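Local coordinates for amino Transferase (Eubacterium rectale, PDB 3ELE), which probably catalyses pyridoxal-5'-phosphate-dependent transfer of amino groups, as a dimeric class I and II aminotransferase, at residues I130-P135 with V151-E156; H157-F162 with T187-E192; D343-F348 with A361-G366; E126-A131 with D163-R168. One frame throughout, in Å; residues are numbered along the deposited sequence.

Contact 1: I130-P135 with V151-E156. With PLP (pyridoxal-5'-phosphate), chain E.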
# COMPACT_ATOMS: atom_id res chain seq x y z
N ILE A 130 -24.81 -3.74 0.14
CA ILE A 130 -26.15 -3.47 0.67
C ILE A 130 -26.23 -1.96 0.83
O ILE A 130 -25.48 -1.39 1.63
CB ILE A 130 -26.41 -4.19 2.04
CG1 ILE A 130 -26.03 -5.67 1.99
CG2 ILE A 130 -27.89 -4.07 2.47
CD1 ILE A 130 -26.79 -6.46 0.97
N ALA A 131 -27.12 -1.32 0.07
CA ALA A 131 -27.32 0.13 0.13
C ALA A 131 -27.97 0.55 1.48
O ALA A 131 -28.70 -0.24 2.05
CB ALA A 131 -28.16 0.63 -1.04
N PRO A 132 -27.64 1.75 2.02
CA PRO A 132 -26.68 2.70 1.47
C PRO A 132 -25.26 2.22 1.74
O PRO A 132 -25.02 1.61 2.79
CB PRO A 132 -26.99 3.97 2.24
CG PRO A 132 -27.45 3.49 3.57
CD PRO A 132 -28.21 2.23 3.29
N TYR A 133 -24.34 2.49 0.82
CA TYR A 133 -22.98 1.96 0.93
C TYR A 133 -21.86 2.95 0.57
O TYR A 133 -22.08 3.96 -0.10
CB TYR A 133 -22.87 0.69 0.06
CG TYR A 133 -22.86 0.96 -1.43
CD1 TYR A 133 -24.05 1.20 -2.12
CD2 TYR A 133 -21.66 0.99 -2.14
CE1 TYR A 133 -24.03 1.50 -3.49
CE2 TYR A 133 -21.62 1.28 -3.49
CZ TYR A 133 -22.80 1.52 -4.17
OH TYR A 133 -22.71 1.79 -5.51
N PHE A 134 -20.66 2.62 1.05
CA PHE A 134 -19.41 3.34 0.79
C PHE A 134 -19.07 3.22 -0.72
O PHE A 134 -18.67 2.13 -1.16
CB PHE A 134 -18.32 2.72 1.67
CG PHE A 134 -16.98 3.39 1.62
CD1 PHE A 134 -16.86 4.77 1.81
CD2 PHE A 134 -15.82 2.62 1.52
CE1 PHE A 134 -15.59 5.37 1.81
CE2 PHE A 134 -14.55 3.22 1.53
CZ PHE A 134 -14.44 4.60 1.66
N PRO A 135 -19.21 4.32 -1.50
CA PRO A 135 -19.03 4.22 -2.96
C PRO A 135 -17.70 3.70 -3.48
O PRO A 135 -17.66 3.13 -4.58
CB PRO A 135 -19.28 5.65 -3.46
CG PRO A 135 -20.01 6.33 -2.35
CD PRO A 135 -19.50 5.72 -1.11
N VAL A 151 -27.81 -3.96 -3.52
CA VAL A 151 -29.11 -4.35 -2.98
C VAL A 151 -29.79 -3.04 -2.54
O VAL A 151 -29.18 -2.25 -1.78
CB VAL A 151 -29.03 -5.34 -1.83
CG1 VAL A 151 -30.44 -5.66 -1.30
CG2 VAL A 151 -28.33 -6.61 -2.27
N PRO A 152 -31.03 -2.75 -3.05
CA PRO A 152 -31.76 -1.55 -2.60
C PRO A 152 -31.94 -1.47 -1.08
O PRO A 152 -32.13 -2.50 -0.41
CB PRO A 152 -33.12 -1.67 -3.30
CG PRO A 152 -32.85 -2.49 -4.47
CD PRO A 152 -31.79 -3.47 -4.08
N ALA A 153 -31.90 -0.25 -0.55
CA ALA A 153 -31.94 -0.03 0.88
C ALA A 153 -33.24 -0.45 1.58
O ALA A 153 -34.33 -0.39 1.00
CB ALA A 153 -31.63 1.46 1.22
N ASP A 154 -33.07 -0.92 2.82
CA ASP A 154 -34.16 -1.14 3.75
C ASP A 154 -34.22 0.23 4.42
O ASP A 154 -33.50 0.50 5.38
CB ASP A 154 -33.80 -2.23 4.77
CG ASP A 154 -34.69 -2.21 6.00
OD1 ASP A 154 -35.84 -1.74 5.91
OD2 ASP A 154 -34.22 -2.66 7.08
N THR A 155 -35.08 1.10 3.91
CA THR A 155 -35.24 2.45 4.50
C THR A 155 -36.11 2.46 5.77
O THR A 155 -36.19 3.49 6.43
CB THR A 155 -35.76 3.46 3.45
OG1 THR A 155 -36.90 2.91 2.80
CG2 THR A 155 -34.66 3.76 2.39
N GLU A 156 -36.75 1.33 6.11
CA GLU A 156 -37.57 1.21 7.32
C GLU A 156 -36.66 1.10 8.54
O GLU A 156 -36.73 1.94 9.43
CB GLU A 156 -38.56 0.03 7.21
CG GLU A 156 -39.57 0.16 6.05
CD GLU A 156 -40.51 -1.05 5.85
OE1 GLU A 156 -40.15 -2.21 6.18
OE2 GLU A 156 -41.63 -0.83 5.31
N1 PLP E . -14.65 1.36 4.98
C2 PLP E . -15.56 2.36 5.31
C2A PLP E . -17.02 2.03 5.40
C3 PLP E . -15.11 3.66 5.60
O3 PLP E . -16.00 4.65 5.95
C4 PLP E . -13.73 3.98 5.51
C4A PLP E . -13.39 5.45 5.39
O4A PLP E . -13.39 5.99 4.28
C5 PLP E . -12.82 2.93 5.17
C6 PLP E . -13.30 1.62 4.90
C5A PLP E . -11.33 3.16 5.01
O4P PLP E . -10.61 2.94 6.18
P PLP E . -9.00 3.01 6.08
O1P PLP E . -8.39 2.03 7.03
O2P PLP E . -8.55 4.38 6.52
O3P PLP E . -8.51 2.74 4.69
O HOH W 1 -30.39 -1.82 3.58

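Contact 2: H157-F162 with T187-E192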
# COMPACT_ATOMS: atom_id res chain seq x y z
N HIS A 157 -35.76 0.11 8.55
CA HIS A 157 -34.82 -0.15 9.68
C HIS A 157 -33.31 -0.10 9.37
O HIS A 157 -32.52 -0.17 10.31
CB HIS A 157 -35.15 -1.52 10.29
CG HIS A 157 -36.55 -1.63 10.81
ND1 HIS A 157 -36.94 -1.08 12.02
CD2 HIS A 157 -37.65 -2.23 10.29
CE1 HIS A 157 -38.22 -1.33 12.21
NE2 HIS A 157 -38.68 -2.03 11.18
N PHE A 158 -32.92 0.04 8.10
CA PHE A 158 -31.51 0.02 7.66
C PHE A 158 -30.74 -1.25 8.05
O PHE A 158 -29.58 -1.20 8.49
CB PHE A 158 -30.78 1.33 8.00
CG PHE A 158 -31.32 2.50 7.24
CD1 PHE A 158 -30.97 2.69 5.90
CD2 PHE A 158 -32.23 3.38 7.83
CE1 PHE A 158 -31.49 3.78 5.16
CE2 PHE A 158 -32.76 4.47 7.11
CZ PHE A 158 -32.38 4.66 5.77
N GLN A 159 -31.44 -2.39 7.88
CA GLN A 159 -30.90 -3.72 8.06
C GLN A 159 -30.75 -4.23 6.61
O GLN A 159 -30.22 -3.50 5.76
CB GLN A 159 -31.81 -4.56 8.97
CG GLN A 159 -31.93 -4.04 10.41
CD GLN A 159 -30.66 -4.25 11.26
OE1 GLN A 159 -30.11 -5.37 11.35
NE2 GLN A 159 -30.25 -3.19 11.96
N ILE A 160 -31.21 -5.44 6.30
CA ILE A 160 -31.07 -6.00 4.95
C ILE A 160 -32.44 -6.42 4.46
O ILE A 160 -33.19 -7.03 5.19
CB ILE A 160 -30.11 -7.22 4.95
CG1 ILE A 160 -28.71 -6.79 5.44
CG2 ILE A 160 -30.05 -7.86 3.54
CD1 ILE A 160 -27.65 -7.90 5.44
N ASP A 161 -32.75 -6.06 3.21
CA ASP A 161 -33.95 -6.54 2.52
C ASP A 161 -33.51 -7.90 1.97
O ASP A 161 -32.92 -7.97 0.88
CB ASP A 161 -34.37 -5.56 1.42
CG ASP A 161 -35.57 -6.03 0.61
OD1 ASP A 161 -35.91 -7.25 0.56
OD2 ASP A 161 -36.14 -5.15 -0.05
N PHE A 162 -33.78 -8.97 2.72
CA PHE A 162 -33.38 -10.33 2.33
C PHE A 162 -33.99 -10.86 1.05
O PHE A 162 -33.34 -11.65 0.37
CB PHE A 162 -33.55 -11.32 3.49
CG PHE A 162 -32.61 -11.07 4.62
CD1 PHE A 162 -31.23 -11.35 4.48
CD2 PHE A 162 -33.06 -10.50 5.82
CE1 PHE A 162 -30.34 -11.09 5.51
CE2 PHE A 162 -32.17 -10.24 6.86
CZ PHE A 162 -30.81 -10.54 6.71
N THR A 187 -26.11 2.50 10.84
CA THR A 187 -26.84 1.34 11.30
C THR A 187 -25.86 0.29 11.85
O THR A 187 -24.66 0.36 11.59
CB THR A 187 -27.68 0.70 10.16
OG1 THR A 187 -28.64 -0.19 10.74
CG2 THR A 187 -26.79 -0.04 9.13
N VAL A 188 -26.39 -0.63 12.65
CA VAL A 188 -25.63 -1.75 13.19
C VAL A 188 -26.48 -2.98 12.97
O VAL A 188 -27.62 -3.03 13.46
CB VAL A 188 -25.30 -1.60 14.68
CG1 VAL A 188 -24.65 -2.89 15.23
CG2 VAL A 188 -24.38 -0.44 14.91
N TYR A 189 -25.97 -3.96 12.24
CA TYR A 189 -26.73 -5.20 12.00
C TYR A 189 -26.84 -6.04 13.27
O TYR A 189 -25.84 -6.29 13.95
CB TYR A 189 -26.17 -6.04 10.85
CG TYR A 189 -26.14 -5.37 9.47
CD1 TYR A 189 -27.16 -4.50 9.05
CD2 TYR A 189 -25.12 -5.67 8.56
CE1 TYR A 189 -27.13 -3.91 7.77
CE2 TYR A 189 -25.10 -5.09 7.28
CZ TYR A 189 -26.11 -4.21 6.89
OH TYR A 189 -26.08 -3.64 5.64
N SER A 190 -28.08 -6.41 13.61
CA SER A 190 -28.38 -7.22 14.78
C SER A 190 -27.94 -8.65 14.56
O SER A 190 -27.73 -9.07 13.42
CB SER A 190 -29.89 -7.23 15.04
OG SER A 190 -30.58 -7.80 13.93
N GLU A 191 -27.85 -9.41 15.66
CA GLU A 191 -27.54 -10.84 15.59
C GLU A 191 -28.50 -11.55 14.65
O GLU A 191 -28.08 -12.40 13.85
CB GLU A 191 -27.62 -11.49 16.98
CG GLU A 191 -27.10 -12.91 17.00
CD GLU A 191 -27.23 -13.61 18.34
OE1 GLU A 191 -28.28 -13.45 19.03
OE2 GLU A 191 -26.30 -14.38 18.67
N GLU A 192 -29.79 -11.18 14.74
CA GLU A 192 -30.82 -11.76 13.89
C GLU A 192 -30.52 -11.52 12.40
O GLU A 192 -30.59 -12.45 11.60
CB GLU A 192 -32.21 -11.23 14.29
CG GLU A 192 -33.38 -11.82 13.52
CD GLU A 192 -34.73 -11.31 14.01
OE1 GLU A 192 -34.89 -10.99 15.21
OE2 GLU A 192 -35.66 -11.26 13.18
O HOH W 2 -27.99 -1.73 5.47

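Contact 3: D343-F348 with A361-G366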
# COMPACT_ATOMS: atom_id res chain seq x y z
N ASP A 343 -37.95 14.82 -2.58
CA ASP A 343 -37.40 13.58 -3.17
C ASP A 343 -36.01 13.78 -3.78
O ASP A 343 -35.20 12.85 -3.75
CB ASP A 343 -38.30 13.05 -4.31
CG ASP A 343 -39.67 12.57 -3.84
OD1 ASP A 343 -39.87 12.29 -2.63
OD2 ASP A 343 -40.56 12.47 -4.72
N ASP A 344 -35.76 14.96 -4.36
CA ASP A 344 -34.47 15.26 -4.98
C ASP A 344 -33.49 15.77 -3.93
O ASP A 344 -33.43 16.96 -3.64
CB ASP A 344 -34.64 16.27 -6.14
CG ASP A 344 -33.36 16.49 -6.96
OD1 ASP A 344 -32.27 16.06 -6.54
OD2 ASP A 344 -33.45 17.13 -8.02
N SER A 345 -32.71 14.84 -3.36
CA SER A 345 -31.65 15.17 -2.37
C SER A 345 -30.62 16.17 -2.86
O SER A 345 -30.11 16.94 -2.05
CB SER A 345 -30.90 13.92 -1.95
OG SER A 345 -31.80 12.91 -1.60
N ASN A 346 -30.31 16.16 -4.16
CA ASN A 346 -29.34 17.11 -4.74
C ASN A 346 -29.88 18.55 -4.67
O ASN A 346 -29.15 19.46 -4.27
CB ASN A 346 -28.96 16.74 -6.18
CG ASN A 346 -28.38 15.32 -6.29
OD1 ASN A 346 -27.26 15.07 -5.87
ND2 ASN A 346 -29.14 14.41 -6.88
N ALA A 347 -31.16 18.72 -5.04
CA ALA A 347 -31.87 19.99 -4.96
C ALA A 347 -31.98 20.44 -3.50
O ALA A 347 -31.81 21.63 -3.19
CB ALA A 347 -33.24 19.88 -5.61
N PHE A 348 -32.26 19.49 -2.60
CA PHE A 348 -32.27 19.77 -1.15
C PHE A 348 -30.89 20.20 -0.61
O PHE A 348 -30.83 21.14 0.19
CB PHE A 348 -32.82 18.58 -0.36
CG PHE A 348 -32.72 18.74 1.14
CD1 PHE A 348 -33.47 19.71 1.79
CD2 PHE A 348 -31.88 17.93 1.90
CE1 PHE A 348 -33.37 19.89 3.19
CE2 PHE A 348 -31.79 18.07 3.28
CZ PHE A 348 -32.53 19.06 3.93
N ALA A 361 -25.67 14.51 -0.46
CA ALA A 361 -26.79 13.72 -1.01
C ALA A 361 -26.41 12.25 -0.97
O ALA A 361 -25.26 11.91 -1.25
CB ALA A 361 -27.12 14.15 -2.45
N ALA A 362 -27.36 11.40 -0.58
CA ALA A 362 -27.12 9.97 -0.44
C ALA A 362 -27.32 9.15 -1.74
O ALA A 362 -27.19 7.93 -1.71
CB ALA A 362 -27.96 9.42 0.70
N ASP A 363 -27.58 9.83 -2.87
CA ASP A 363 -27.79 9.18 -4.18
C ASP A 363 -26.58 8.33 -4.56
O ASP A 363 -26.73 7.17 -4.92
CB ASP A 363 -28.04 10.19 -5.31
CG ASP A 363 -29.12 11.22 -4.96
OD1 ASP A 363 -29.06 11.79 -3.86
OD2 ASP A 363 -29.97 11.51 -5.81
N GLY A 364 -25.39 8.91 -4.42
CA GLY A 364 -24.11 8.25 -4.67
C GLY A 364 -23.82 7.07 -3.76
O GLY A 364 -23.07 6.18 -4.14
N PHE A 365 -24.40 7.07 -2.55
CA PHE A 365 -24.34 5.93 -1.63
C PHE A 365 -25.41 4.86 -1.97
O PHE A 365 -25.46 3.82 -1.33
CB PHE A 365 -24.49 6.38 -0.16
CG PHE A 365 -23.43 7.35 0.30
CD1 PHE A 365 -23.59 8.72 0.11
CD2 PHE A 365 -22.28 6.92 0.96
CE1 PHE A 365 -22.60 9.64 0.53
CE2 PHE A 365 -21.29 7.82 1.39
CZ PHE A 365 -21.46 9.19 1.17
N GLY A 366 -26.24 5.11 -2.98
CA GLY A 366 -27.31 4.22 -3.40
C GLY A 366 -28.63 4.54 -2.74
O GLY A 366 -29.51 3.69 -2.78
O HOH W 3 -32.21 12.14 -4.54

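Contact 4: E126-A131 with D163-R168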
# COMPACT_ATOMS: atom_id res chain seq x y z
N GLU A 126 -19.26 -11.21 -9.46
CA GLU A 126 -20.03 -10.14 -8.83
C GLU A 126 -19.82 -10.11 -7.33
O GLU A 126 -19.74 -11.16 -6.69
CB GLU A 126 -21.51 -10.33 -9.13
CG GLU A 126 -21.86 -10.16 -10.62
CD GLU A 126 -23.30 -10.57 -11.00
OE1 GLU A 126 -24.08 -11.02 -10.14
OE2 GLU A 126 -23.63 -10.46 -12.20
N PHE A 127 -19.70 -8.88 -6.78
CA PHE A 127 -19.69 -8.66 -5.34
C PHE A 127 -20.90 -7.78 -5.03
O PHE A 127 -21.15 -6.77 -5.72
CB PHE A 127 -18.38 -8.04 -4.84
CG PHE A 127 -17.22 -8.98 -4.96
CD1 PHE A 127 -16.92 -9.88 -3.93
CD2 PHE A 127 -16.45 -9.00 -6.13
CE1 PHE A 127 -15.83 -10.79 -4.05
CE2 PHE A 127 -15.37 -9.89 -6.26
CZ PHE A 127 -15.04 -10.78 -5.22
N ILE A 128 -21.66 -8.17 -4.00
CA ILE A 128 -22.89 -7.52 -3.61
C ILE A 128 -22.63 -6.57 -2.45
O ILE A 128 -21.97 -6.94 -1.47
CB ILE A 128 -23.97 -8.54 -3.17
CG1 ILE A 128 -24.42 -9.41 -4.34
CG2 ILE A 128 -25.23 -7.84 -2.62
CD1 ILE A 128 -25.44 -10.43 -3.91
N THR A 129 -23.15 -5.36 -2.58
CA THR A 129 -23.10 -4.33 -1.50
C THR A 129 -24.57 -4.06 -1.13
O THR A 129 -25.47 -4.24 -1.99
CB THR A 129 -22.32 -3.08 -1.91
OG1 THR A 129 -22.16 -2.20 -0.78
CG2 THR A 129 -23.01 -2.33 -3.04
N ILE A 130 -24.81 -3.74 0.14
CA ILE A 130 -26.15 -3.47 0.67
C ILE A 130 -26.23 -1.96 0.83
O ILE A 130 -25.48 -1.39 1.63
CB ILE A 130 -26.41 -4.19 2.04
CG1 ILE A 130 -26.03 -5.67 1.99
CG2 ILE A 130 -27.89 -4.07 2.47
CD1 ILE A 130 -26.79 -6.46 0.97
N ALA A 131 -27.12 -1.32 0.07
CA ALA A 131 -27.32 0.13 0.13
C ALA A 131 -27.97 0.55 1.48
O ALA A 131 -28.70 -0.24 2.05
CB ALA A 131 -28.16 0.63 -1.04
N ASP A 163 -35.21 -10.42 0.71
CA ASP A 163 -35.85 -10.79 -0.56
C ASP A 163 -35.05 -10.21 -1.75
O ASP A 163 -34.67 -10.96 -2.68
CB ASP A 163 -37.32 -10.34 -0.61
CG ASP A 163 -38.25 -11.20 0.28
OD1 ASP A 163 -37.79 -12.15 0.95
OD2 ASP A 163 -39.48 -10.93 0.31
N ALA A 164 -34.78 -8.90 -1.67
CA ALA A 164 -33.98 -8.18 -2.67
C ALA A 164 -32.58 -8.80 -2.76
O ALA A 164 -32.12 -9.07 -3.87
CB ALA A 164 -33.87 -6.67 -2.32
N LEU A 165 -31.95 -9.10 -1.62
CA LEU A 165 -30.61 -9.71 -1.62
C LEU A 165 -30.61 -11.07 -2.30
O LEU A 165 -29.82 -11.28 -3.21
CB LEU A 165 -30.00 -9.84 -0.21
CG LEU A 165 -28.68 -10.62 -0.04
CD1 LEU A 165 -27.58 -10.17 -1.04
CD2 LEU A 165 -28.20 -10.53 1.40
N GLU A 166 -31.51 -11.96 -1.86
CA GLU A 166 -31.63 -13.31 -2.42
C GLU A 166 -31.83 -13.32 -3.94
O GLU A 166 -31.28 -14.17 -4.64
CB GLU A 166 -32.76 -14.09 -1.73
CG GLU A 166 -32.86 -15.55 -2.20
CD GLU A 166 -33.77 -16.43 -1.37
OE1 GLU A 166 -34.42 -15.96 -0.42
OE2 GLU A 166 -33.83 -17.63 -1.70
N GLU A 167 -32.65 -12.38 -4.42
CA GLU A 167 -32.95 -12.21 -5.85
C GLU A 167 -31.71 -11.80 -6.67
O GLU A 167 -31.60 -12.17 -7.83
CB GLU A 167 -34.09 -11.19 -6.01
CG GLU A 167 -34.70 -11.07 -7.40
CD GLU A 167 -35.76 -9.96 -7.51
OE1 GLU A 167 -36.17 -9.34 -6.49
OE2 GLU A 167 -36.20 -9.71 -8.66
N ARG A 168 -30.77 -11.08 -6.05
CA ARG A 168 -29.51 -10.65 -6.71
C ARG A 168 -28.33 -11.62 -6.57
O ARG A 168 -27.25 -11.36 -7.11
CB ARG A 168 -29.12 -9.25 -6.22
CG ARG A 168 -30.08 -8.20 -6.73
CD ARG A 168 -30.01 -6.93 -5.96
NE ARG A 168 -30.87 -5.90 -6.57
CZ ARG A 168 -32.20 -5.86 -6.49
NH1 ARG A 168 -32.91 -6.78 -5.84
NH2 ARG A 168 -32.85 -4.86 -7.09
O HOH W 4 -24.54 -11.04 -7.37

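Contact 1: I130-P135 with V151-E156
I130 and V151 form a parallel bridge where strands 126-130 and 147-151 run out of the central sheet of a fold-type-I, PLP-dependent aminotransferase; strand 147-151 is the outermost on this side, and the segment 130-135 leads from the sheet to the cofactor. The bridge is carried on by A131 N, which donates to V151 O (2.9 Å). On the face of the sheet turned to helix 162-167, the side chains of I130 and V151 lie side by side and point the same way. Chi2 of I130, -60°, turns CD1 toward the neighbouring strand, where it meets V151 CG2 at 3.6 Å. Beyond the bridge the two chains stay close, and a water also joins A131 O (2.8 Å) to D154 N (2.9 Å). A153 packs here: its CA-H lies near A131 O, and its methyl CB rests against A131 CB (4.2 Å) and P132 CD (4.1 Å). The peptide bond before P132 is cis, and two residues later F134 turns CG anti to its backbone N (chi1 -176°), laying one ring face over the pyridine of PLP, whose C3 stands 4.0 Å above the centre of the F134 ring. Replacing F134 by an alanine would probably leave that cofactor face without its aromatic cover and let the pyridine tilt. The direct and water-mediated hydrogen bonds between the two segments use backbone atoms alone, while the D154 carboxylate serves Q159 N and H157 N; a backbone-bonded frame thus precedes the loop that brings F134 to the cofactor as a stacked ring.

Contact 2: H157-F162 with T187-E192
The bend of Q159 at chi2 (-73°) brings its amide back to segment 187-192, while T187 sets OG1 anti to the backbone N (chi1 -164°), which turns the hydroxyl to F158 O. That hydroxyl donates to F158 O across 2.6 Å, from above the carbonyl plane and not along a lone pair. The Q159 amide is used at both ends. NE2 donates to V188 O (3.0 Å) with the acceptor almost in the amide plane, although NE2 itself stands 46° out of the plane of the V188 carbonyl. OE1 accepts from S190 N (3.2 Å), which comes in tilted slightly from the carbonyl plane, and is also hydrogen-bonded to T193 OG1. S190 is the N-cap residue of helix 191-208, so the glutamine holds the chain just where that helix begins. Beside this polar grip, I160 crosses Y189 at about a right angle and puts CG1 over one face of the ring, 4.2 Å from its centroid, in a CH-pi contact displaced toward the rim. A water in the plane of the ring, at its edge, links Y189 OH (2.7 Å) to Q159 O (2.9 Å). The F158 ring turns the other way, into an aromatic cluster with F328, F337 and W370 of the small antiparallel sheet. With NE2 giving and OE1 receiving, an amide turned end for end would set donor against donor and acceptor against acceptor; the bonding pattern therefore fixes the rotation of Q159 and ties the turn before helix 162-167 to the start of helix 191-208.

Contact 3: D343-F348 with A361-G366
N346 and D363 make the direct polar link: N346 ND2 gives a weak hydrogen bond to D363 OD2 (3.2 Å), the two side chains crossing at a slant with amide and carboxylate planes 43° apart. N346 also touches a crystal neighbour, so its pose may owe something to the lattice. A water supplies a second polar path, donating to D363 OD2 (2.7 Å) and accepting from S345 N (3.0 Å) in the first turn of helix 345-353. The capping interactions stay within segment 343-348, where D344 OD1 takes weak bonds from N346 N and A347 N as the N-cap. D344 OD1 and D363 OD2 are 5.2 Å apart, and the nearby helix N-terminus is likely to ease the repulsion of these like charges. Van der Waals contacts fill the remainder: S345 CB rests on A361 CB (3.8 Å), with D363 OD1 also against S345 CB (3.4 Å), and N346 OD1 lies over A361 CB (3.5 Å). An alanine in place of D363 would probably leave the water without its acceptor on this side and cost N346 ND2 its weak acceptor across the contact. S345 OG looks elsewhere, to W370 O. The helix start is thereby set against the end of strand 360-361, an edge strand of the four-stranded antiparallel sheet, next to strand 370-374, on whose V371 F348 of the same helix packs.

Contact 4: E126-A131 with D163-R168
I128 reaches from strand 126-130 to L165 of helix 162-167, the two side chains crossing at a slant. From CB, which points toward the helix, the branch CG2 touches L165 CD1 (3.7 Å). The other branch runs through CG1 in an extended chain (chi2 178°), and its tip CD1 meets the same methyl, L165 CD1, at 3.6 Å, then R168 O at 3.8 Å. L165 CD1 is thus held between both branches of one isoleucine, and it also meets I130 CD1 (4.3 Å), two residues on along the same face of the strand. Helix 162-167 belongs to the beta-alpha-beta crossover that joins strands 147-151 and 173-178; strand 126-130 lies between these two in the sheet, so the helix passes over it and packs on its side chains. Helix 191-208 backs the leucine with L197 and L200. At R168 the contact turns polar: a water donates to both E126 OE1 (2.8 Å) and R168 O (2.7 Å), and E126 OE1 takes a further bond from N170 ND2. The R168 side chain folds back along its own segment instead of crossing to the strand, and NH1 donates to A164 O (3.1 Å) with that oxygen in the guanidinium plane. R168 N reaches the same A164 O from the opposite face of its carbonyl plane, while the arginine packs on P152.

Contacts 1 and 4 share I130 and A131, their centres 10 Å apart: V151 N bonds to T129 O (2.8 Å), and V151 CG1 meets A164 CB of the helix in contact 4. Contact 2 adjoins both. D154 OD2 is 2.9 Å from Q159 N, a probable hydrogen bond, and I130 CB packs against Y189 OH (3.7 Å). Contact 3 lies farther off, 22 Å from contact 2 between centres, yet it joins contact 1 through a probable hydrogen bond from Y133 N to F365 O (2.8 Å). Contact 1 alone reaches the cofactor, through F134; the side chains of T187 and I130 stay about 11 and 12 Å from PLP.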